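Local coordinates for DNA replication regulator protein HobA (PDB 2UVP) that is required for the initiation of DNA replication and increases binding of the initiator DnaA to the oriC region, at residues R64-L75 and L161-F172. Numbering follows the deposited sequence.
Sequences RHWFLNYILSNL and LDYKLLQLFKLF
Phe169 meets Tyr70 in an offset edge-to-face pair: the tyrosine edge is turned toward the phenylalanine face, with ring centroids 5.3 Å apart and planes at 79°. With CG anti to the backbone N (chi1 180°), the Phe169 ring reaches across to helix 65-75 as a knob in the hole formed by Tyr70, Ile71, Asn74 and Leu75. Asn74 CB lies 3.3 Å from Phe169 CE2, and Leu75 CD2 lies 3.7 Å from Phe169 CZ. One face of Tyr70 takes a methyl group, Leu166 CD2 standing over it 3.6 Å from the ring centroid, a CH-pi contact. Leu165 CB, a methylene, lies over one face of the Phe67 ring in a second CH-pi contact, and Ile71 CG1 of the same helix as Phe67 lies over the opposite face, toward the rim. Both helices flank the parallel sheet of an alpha/beta fold and run in nearly the same direction, their axes inclined by 22°; Leu68, Ile71 and Leu72 pack helix 65-75 onto strand 55-60. At the N-terminal end polar contacts join the apolar packing of Arg64 and Trp66 on Leu161 and Leu165. Trp66 CZ2 at the ring edge meets Asp162 OD1, which lies near the ring plane. One water accepts from Trp66 NE1 at 3.1 Å and donates to Asp162 OD1 at 2.9 Å, with a weak bond from Arg64 NH1, whereas Arg64 NE forms a salt bridge with Asp61. Further along the helices, Tyr70 OH lies 3.2 Å from Lys170 NZ; both bind acidic side chains of another protein's chain, which also gives Asp162 OD2 an aromatic hydrogen-bond partner and a basic salt-bridge partner.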
ATOM      1  N   ARG A  64      14.962  -4.131   0.226  1.00 13.59           N
ATOM      2  CA  ARG A  64      14.781  -4.120   1.690  1.00 13.48           C
ATOM      3  C   ARG A  64      13.458  -3.530   2.158  1.00 12.47           C
ATOM      4  O   ARG A  64      13.300  -3.210   3.357  1.00 12.80           O
ATOM      5  CB  ARG A  64      15.964  -3.427   2.374  1.00 12.88           C
ATOM      6  CG  ARG A  64      17.016  -4.405   2.955  1.00 14.81           C
ATOM      7  CD  ARG A  64      17.471  -5.427   1.926  1.00 14.48           C
ATOM      8  NE  ARG A  64      18.255  -4.782   0.875  1.00 18.25           N
ATOM      9  CZ  ARG A  64      19.188  -5.391   0.142  1.00 18.28           C
ATOM     10  NH1 ARG A  64      19.469  -6.680   0.335  1.00 19.84           N
ATOM     11  NH2 ARG A  64      19.842  -4.701  -0.781  1.00 18.19           N
ATOM     12  N   HIS A  65      12.486  -3.415   1.249  1.00 13.40           N
ATOM     13  CA  HIS A  65      11.155  -2.954   1.672  1.00 13.87           C
ATOM     14  C   HIS A  65      10.615  -3.828   2.799  1.00 12.68           C
ATOM     15  O   HIS A  65       9.971  -3.311   3.715  1.00 12.75           O
ATOM     16  CB  HIS A  65      10.153  -2.924   0.517  1.00 15.15           C
ATOM     17  CG  HIS A  65      10.426  -1.864  -0.495  1.00 19.15           C
ATOM     18  ND1 HIS A  65       9.585  -1.633  -1.568  1.00 23.07           N
ATOM     19  CD2 HIS A  65      11.413  -0.938  -0.584  1.00 21.77           C
ATOM     20  CE1 HIS A  65      10.063  -0.633  -2.290  1.00 24.63           C
ATOM     21  NE2 HIS A  65      11.163  -0.186  -1.711  1.00 25.09           N
ATOM     22  N   TRP A  66      10.878  -5.138   2.754  1.00 11.90           N
ATOM     23  CA  TRP A  66      10.427  -6.010   3.856  1.00 11.23           C
ATOM     24  C   TRP A  66      11.012  -5.537   5.195  1.00 10.90           C
ATOM     25  O   TRP A  66      10.354  -5.621   6.233  1.00 11.45           O
ATOM     26  CB  TRP A  66      10.798  -7.474   3.605  1.00 10.74           C
ATOM     27  CG  TRP A  66      12.287  -7.721   3.561  1.00  9.99           C
ATOM     28  CD1 TRP A  66      13.091  -7.652   2.471  1.00 12.42           C
ATOM     29  CD2 TRP A  66      13.135  -8.039   4.676  1.00 10.60           C
ATOM     30  NE1 TRP A  66      14.399  -7.946   2.824  1.00 11.24           N
ATOM     31  CE2 TRP A  66      14.447  -8.190   4.173  1.00 10.48           C
ATOM     32  CE3 TRP A  66      12.903  -8.235   6.047  1.00 10.80           C
ATOM     33  CZ2 TRP A  66      15.542  -8.510   5.005  1.00 10.63           C
ATOM     34  CZ3 TRP A  66      13.995  -8.559   6.881  1.00 12.20           C
ATOM     35  CH2 TRP A  66      15.289  -8.703   6.341  1.00 10.10           C
ATOM     36  N   PHE A  67      12.235  -5.010   5.178  1.00 10.37           N
ATOM     37  CA  PHE A  67      12.910  -4.653   6.427  1.00  9.79           C
ATOM     38  C   PHE A  67      12.417  -3.292   6.931  1.00  9.78           C
ATOM     39  O   PHE A  67      12.298  -3.067   8.135  1.00  9.98           O
ATOM     40  CB  PHE A  67      14.429  -4.692   6.264  1.00 10.00           C
ATOM     41  CG  PHE A  67      15.184  -4.445   7.550  1.00 10.85           C
ATOM     42  CD1 PHE A  67      15.029  -5.303   8.649  1.00 10.60           C
ATOM     43  CD2 PHE A  67      16.028  -3.339   7.667  1.00 12.55           C
ATOM     44  CE1 PHE A  67      15.762  -5.094   9.850  1.00 11.40           C
ATOM     45  CE2 PHE A  67      16.742  -3.100   8.869  1.00 10.65           C
ATOM     46  CZ  PHE A  67      16.587  -3.986   9.963  1.00 11.04           C
ATOM     47  N   LEU A  68      12.100  -2.400   5.998  1.00 10.11           N
ATOM     48  CA  LEU A  68      11.381  -1.157   6.333  1.00 11.14           C
ATOM     49  C   LEU A  68      10.095  -1.520   7.098  1.00 11.09           C
ATOM     50  O   LEU A  68       9.829  -0.999   8.175  1.00 10.78           O
ATOM     51  CB  LEU A  68      11.028  -0.396   5.045  1.00 12.10           C
ATOM     52  CG  LEU A  68      10.885   1.133   5.024  1.00 18.04           C
ATOM     53  CD1 LEU A  68      10.019   1.579   3.858  1.00 19.34           C
ATOM     54  CD2 LEU A  68      10.505   1.825   6.302  1.00 19.50           C
ATOM     55  N   ASN A  69       9.311  -2.438   6.534  1.00 10.86           N
ATOM     56  CA  ASN A  69       8.080  -2.915   7.162  1.00 12.03           C
ATOM     57  C   ASN A  69       8.351  -3.484   8.559  1.00 11.44           C
ATOM     58  O   ASN A  69       7.630  -3.175   9.529  1.00 12.02           O
ATOM     59  CB  ASN A  69       7.454  -3.953   6.215  1.00 12.43           C
ATOM     60  CG  ASN A  69       6.097  -4.453   6.669  1.00 19.14           C
ATOM     61  OD1 ASN A  69       5.838  -4.629   7.849  1.00 24.04           O
ATOM     62  ND2 ASN A  69       5.224  -4.732   5.689  1.00 26.83           N
ATOM     63  N   TYR A  70       9.408  -4.279   8.660  1.00 10.31           N
ATOM     64  CA  TYR A  70       9.818  -4.870   9.940  1.00  9.59           C
ATOM     65  C   TYR A  70      10.132  -3.790  10.973  1.00 10.24           C
ATOM     66  O   TYR A  70       9.696  -3.890  12.114  1.00 11.49           O
ATOM     67  CB  TYR A  70      11.054  -5.711   9.700  1.00  9.22           C
ATOM     68  CG  TYR A  70      11.523  -6.496  10.910  1.00  9.38           C
ATOM     69  CD1 TYR A  70      10.958  -7.718  11.232  1.00  9.27           C
ATOM     70  CD2 TYR A  70      12.566  -6.008  11.709  1.00 10.32           C
ATOM     71  CE1 TYR A  70      11.415  -8.456  12.344  1.00  8.41           C
ATOM     72  CE2 TYR A  70      13.029  -6.733  12.822  1.00 10.45           C
ATOM     73  CZ  TYR A  70      12.453  -7.957  13.120  1.00  9.15           C
ATOM     74  OH  TYR A  70      12.876  -8.718  14.197  1.00 10.08           O
ATOM     75  N   ILE A  71      10.860  -2.758  10.569  1.00  9.78           N
ATOM     76  CA  ILE A  71      11.191  -1.666  11.509  1.00 10.47           C
ATOM     77  C   ILE A  71       9.912  -1.003  12.042  1.00 11.04           C
ATOM     78  O   ILE A  71       9.727  -0.833  13.250  1.00  9.88           O
ATOM     79  CB  ILE A  71      12.133  -0.651  10.836  1.00 10.74           C
ATOM     80  CG1 ILE A  71      13.524  -1.285  10.636  1.00 10.01           C
ATOM     81  CG2 ILE A  71      12.240   0.642  11.661  1.00 11.03           C
ATOM     82  CD1 ILE A  71      14.441  -0.457   9.730  1.00 10.24           C
ATOM     83  N   LEU A  72       9.034  -0.612  11.126  1.00 12.16           N
ATOM     84  CA  LEU A  72       7.802   0.060  11.507  1.00 13.27           C
ATOM     85  C   LEU A  72       6.935  -0.800  12.430  1.00 13.01           C
ATOM     86  O   LEU A  72       6.442  -0.317  13.451  1.00 14.45           O
ATOM     87  CB  LEU A  72       7.016   0.449  10.256  1.00 13.08           C
ATOM     88  CG  LEU A  72       7.400   1.693   9.436  1.00 19.93           C
ATOM     89  CD1 LEU A  72       8.796   2.209   9.620  1.00 21.59           C
ATOM     90  CD2 LEU A  72       7.120   1.404   7.954  1.00 20.04           C
ATOM     91  N   SER A  73       6.756  -2.075  12.093  1.00 12.43           N
ATOM     92  CA  SER A  73       5.858  -2.907  12.890  1.00 13.19           C
ATOM     93  C   SER A  73       6.460  -3.288  14.224  1.00 12.81           C
ATOM     94  O   SER A  73       5.724  -3.480  15.193  1.00 13.44           O
ATOM     95  CB  SER A  73       5.408  -4.187  12.160  1.00 13.78           C
ATOM     96  OG  SER A  73       6.503  -4.975  11.778  1.00 16.65           O
ATOM     97  N   ASN A  74       7.778  -3.420  14.285  1.00 12.21           N
ATOM     98  CA  ASN A  74       8.401  -3.726  15.571  1.00 12.50           C
ATOM     99  C   ASN A  74       8.467  -2.526  16.503  1.00 12.88           C
ATOM    100  O   ASN A  74       8.280  -2.675  17.724  1.00 13.05           O
ATOM    101  CB  ASN A  74       9.792  -4.361  15.434  1.00 12.15           C
ATOM    102  CG  ASN A  74       9.725  -5.815  15.020  1.00 14.78           C
ATOM    103  OD1 ASN A  74       9.447  -6.138  13.862  1.00 16.77           O
ATOM    104  ND2 ASN A  74       9.963  -6.701  15.968  1.00 12.63           N
ATOM    105  N   LEU A  75       8.744  -1.350  15.949  1.00 13.04           N
ATOM    106  CA  LEU A  75       8.857  -0.155  16.782  1.00 13.34           C
ATOM    107  C   LEU A  75       7.505   0.259  17.340  1.00 15.04           C
ATOM    108  O   LEU A  75       7.421   0.676  18.499  1.00 14.94           O
ATOM    109  CB  LEU A  75       9.524   1.002  16.041  1.00 13.87           C
ATOM    110  CG  LEU A  75      11.047   0.817  15.883  1.00 13.02           C
ATOM    111  CD1 LEU A  75      11.671   1.964  15.090  1.00 15.63           C
ATOM    112  CD2 LEU A  75      11.761   0.644  17.216  1.00 15.84           C
ATOM    113  N   LEU A 161      23.268 -11.452   5.139  1.00 10.05           N
ATOM    114  CA  LEU A 161      22.812 -10.077   5.327  1.00 10.26           C
ATOM    115  C   LEU A 161      21.445  -9.996   6.006  1.00 10.06           C
ATOM    116  O   LEU A 161      21.260  -9.211   6.941  1.00 10.31           O
ATOM    117  CB  LEU A 161      22.782  -9.329   3.996  1.00 10.59           C
ATOM    118  CG  LEU A 161      22.242  -7.896   4.144  1.00 10.79           C
ATOM    119  CD1 LEU A 161      23.203  -7.020   4.988  1.00 12.45           C
ATOM    120  CD2 LEU A 161      21.982  -7.302   2.756  1.00 15.25           C
ATOM    121  N   ASP A 162      20.483 -10.773   5.508  1.00 10.06           N
ATOM    122  CA  ASP A 162      19.110 -10.662   6.030  1.00 10.49           C
ATOM    123  C   ASP A 162      19.063 -10.940   7.548  1.00  9.84           C
ATOM    124  O   ASP A 162      18.389 -10.237   8.289  1.00 10.24           O
ATOM    125  CB  ASP A 162      18.180 -11.595   5.258  1.00 10.50           C
ATOM    126  CG  ASP A 162      18.054 -11.208   3.786  1.00 11.57           C
ATOM    127  OD1 ASP A 162      18.432 -10.066   3.418  1.00 12.54           O
ATOM    128  OD2 ASP A 162      17.579 -12.047   2.996  1.00 11.15           O
ATOM    129  N   TYR A 163      19.792 -11.959   8.010  1.00  9.52           N
ATOM    130  CA  TYR A 163      19.868 -12.214   9.442  1.00  9.81           C
ATOM    131  C   TYR A 163      20.532 -11.065  10.205  1.00  9.66           C
ATOM    132  O   TYR A 163      20.084 -10.695  11.304  1.00  9.93           O
ATOM    133  CB  TYR A 163      20.700 -13.472   9.692  1.00  9.35           C
ATOM    134  CG  TYR A 163      20.207 -14.746   9.025  1.00 10.30           C
ATOM    135  CD1 TYR A 163      19.172 -15.488   9.586  1.00 12.89           C
ATOM    136  CD2 TYR A 163      20.835 -15.236   7.886  1.00  9.48           C
ATOM    137  CE1 TYR A 163      18.750 -16.701   9.014  1.00 10.22           C
ATOM    138  CE2 TYR A 163      20.422 -16.440   7.293  1.00 11.12           C
ATOM    139  CZ  TYR A 163      19.379 -17.163   7.865  1.00  9.87           C
ATOM    140  OH  TYR A 163      19.015 -18.370   7.308  1.00  9.69           O
ATOM    141  N   LYS A 164      21.596 -10.504   9.636  1.00  9.76           N
ATOM    142  CA  LYS A 164      22.326  -9.422  10.289  1.00 11.14           C
ATOM    143  C   LYS A 164      21.444  -8.199  10.452  1.00 10.09           C
ATOM    144  O   LYS A 164      21.498  -7.505  11.466  1.00 10.44           O
ATOM    145  CB  LYS A 164      23.585  -9.077   9.480  1.00 10.49           C
ATOM    146  CG  LYS A 164      24.598 -10.236   9.485  1.00 11.13           C
ATOM    147  CD  LYS A 164      25.956  -9.864   8.814  1.00 13.57           C
ATOM    148  CE  LYS A 164      26.839 -11.136   8.833  1.00 16.13           C
ATOM    149  NZ  LYS A 164      28.140 -10.929   8.161  1.00 23.06           N
ATOM    150  N   LEU A 165      20.596  -7.950   9.459  1.00  9.99           N
ATOM    151  CA  LEU A 165      19.648  -6.840   9.584  1.00  9.06           C
ATOM    152  C   LEU A 165      18.726  -7.031  10.804  1.00  9.12           C
ATOM    153  O   LEU A 165      18.547  -6.111  11.591  1.00 10.46           O
ATOM    154  CB  LEU A 165      18.849  -6.653   8.292  1.00  9.79           C
ATOM    155  CG  LEU A 165      19.650  -6.118   7.087  1.00  8.09           C
ATOM    156  CD1 LEU A 165      18.800  -6.163   5.831  1.00 10.36           C
ATOM    157  CD2 LEU A 165      20.154  -4.685   7.354  1.00  8.79           C
ATOM    158  N   LEU A 166      18.146  -8.220  10.944  1.00  9.20           N
ATOM    159  CA  LEU A 166      17.314  -8.532  12.115  1.00  9.53           C
ATOM    160  C   LEU A 166      18.101  -8.342  13.406  1.00  9.72           C
ATOM    161  O   LEU A 166      17.596  -7.806  14.399  1.00  9.59           O
ATOM    162  CB  LEU A 166      16.774  -9.965  12.043  1.00  9.91           C
ATOM    163  CG  LEU A 166      15.854 -10.297  10.875  1.00 10.79           C
ATOM    164  CD1 LEU A 166      15.339 -11.702  11.079  1.00 13.38           C
ATOM    165  CD2 LEU A 166      14.691  -9.319  10.816  1.00 13.98           C
ATOM    166  N   GLN A 167      19.341  -8.818  13.386  1.00 10.15           N
ATOM    167  CA  GLN A 167      20.150  -8.829  14.586  1.00 10.94           C
ATOM    168  C   GLN A 167      20.467  -7.381  15.009  1.00 10.56           C
ATOM    169  O   GLN A 167      20.383  -7.025  16.199  1.00 10.10           O
ATOM    170  CB  GLN A 167      21.417  -9.627  14.325  1.00 11.52           C
ATOM    171  CG  GLN A 167      22.187  -9.869  15.606  1.00 12.99           C
ATOM    172  CD  GLN A 167      23.502 -10.584  15.358  1.00 13.96           C
ATOM    173  OE1 GLN A 167      23.715 -11.175  14.297  1.00 15.55           O
ATOM    174  NE2 GLN A 167      24.418 -10.468  16.320  1.00 15.54           N
ATOM    175  N   LEU A 168      20.793  -6.538  14.032  1.00 10.52           N
ATOM    176  CA  LEU A 168      21.062  -5.115  14.341  1.00 10.73           C
ATOM    177  C   LEU A 168      19.798  -4.403  14.821  1.00 10.57           C
ATOM    178  O   LEU A 168      19.852  -3.563  15.725  1.00 10.23           O
ATOM    179  CB  LEU A 168      21.629  -4.391  13.127  1.00 10.63           C
ATOM    180  CG  LEU A 168      23.049  -4.834  12.733  1.00 10.15           C
ATOM    181  CD1 LEU A 168      23.314  -4.337  11.324  1.00  9.57           C
ATOM    182  CD2 LEU A 168      24.130  -4.345  13.773  1.00 10.69           C
ATOM    183  N   PHE A 169      18.656  -4.719  14.211  1.00 10.51           N
ATOM    184  CA  PHE A 169      17.436  -4.124  14.719  1.00 10.33           C
ATOM    185  C   PHE A 169      17.184  -4.507  16.162  1.00 10.41           C
ATOM    186  O   PHE A 169      16.827  -3.679  16.998  1.00 10.36           O
ATOM    187  CB  PHE A 169      16.193  -4.509  13.905  1.00 10.67           C
ATOM    188  CG  PHE A 169      14.967  -3.884  14.473  1.00  9.19           C
ATOM    189  CD1 PHE A 169      14.674  -2.565  14.161  1.00 10.95           C
ATOM    190  CD2 PHE A 169      14.178  -4.566  15.403  1.00 10.31           C
ATOM    191  CE1 PHE A 169      13.555  -1.918  14.736  1.00 11.22           C
ATOM    192  CE2 PHE A 169      13.056  -3.936  15.997  1.00 12.49           C
ATOM    193  CZ  PHE A 169      12.753  -2.600  15.651  1.00 10.79           C
ATOM    194  N   LYS A 170      17.347  -5.785  16.457  1.00 10.34           N
ATOM    195  CA  LYS A 170      17.068  -6.291  17.786  1.00 10.46           C
ATOM    196  C   LYS A 170      18.043  -5.665  18.788  1.00 11.02           C
ATOM    197  O   LYS A 170      17.662  -5.378  19.935  1.00 11.68           O
ATOM    198  CB  LYS A 170      17.129  -7.808  17.797  1.00 10.31           C
ATOM    199  CG  LYS A 170      15.885  -8.452  17.096  1.00 10.85           C
ATOM    200  CD  LYS A 170      16.101  -9.935  16.866  1.00  9.82           C
ATOM    201  CE  LYS A 170      14.900 -10.594  16.112  1.00 10.91           C
ATOM    202  NZ  LYS A 170      13.577 -10.361  16.827  1.00 11.03           N
ATOM    203  N   LEU A 171      19.275  -5.419  18.342  1.00 11.28           N
ATOM    204  CA  LEU A 171      20.241  -4.716  19.182  1.00 12.33           C
ATOM    205  C   LEU A 171      19.748  -3.282  19.449  1.00 12.48           C
ATOM    206  O   LEU A 171      19.720  -2.828  20.614  1.00 13.38           O
ATOM    207  CB  LEU A 171      21.610  -4.670  18.501  1.00 11.80           C
ATOM    208  CG  LEU A 171      22.686  -3.863  19.218  1.00 12.76           C
ATOM    209  CD1 LEU A 171      23.008  -4.476  20.588  1.00 13.25           C
ATOM    210  CD2 LEU A 171      23.944  -3.808  18.320  1.00 12.82           C
ATOM    211  N   PHE A 172      19.350  -2.583  18.380  1.00 11.68           N
ATOM    212  CA  PHE A 172      18.826  -1.242  18.508  1.00 12.35           C
ATOM    213  C   PHE A 172      17.632  -1.159  19.453  1.00 13.14           C
ATOM    214  O   PHE A 172      17.618  -0.320  20.358  1.00 12.99           O
ATOM    215  CB  PHE A 172      18.458  -0.640  17.140  1.00 12.79           C
ATOM    216  CG  PHE A 172      17.755   0.666  17.261  1.00 13.91           C
ATOM    217  CD1 PHE A 172      18.470   1.820  17.551  1.00 13.45           C
ATOM    218  CD2 PHE A 172      16.361   0.737  17.172  1.00 14.62           C
ATOM    219  CE1 PHE A 172      17.821   3.049  17.714  1.00 15.25           C
ATOM    220  CE2 PHE A 172      15.699   1.968  17.331  1.00 13.85           C
ATOM    221  CZ  PHE A 172      16.446   3.134  17.587  1.00 15.38           C
TER
HETATM  222  O   HOH W   1      16.995  -8.639   1.376  1.00 22.92           O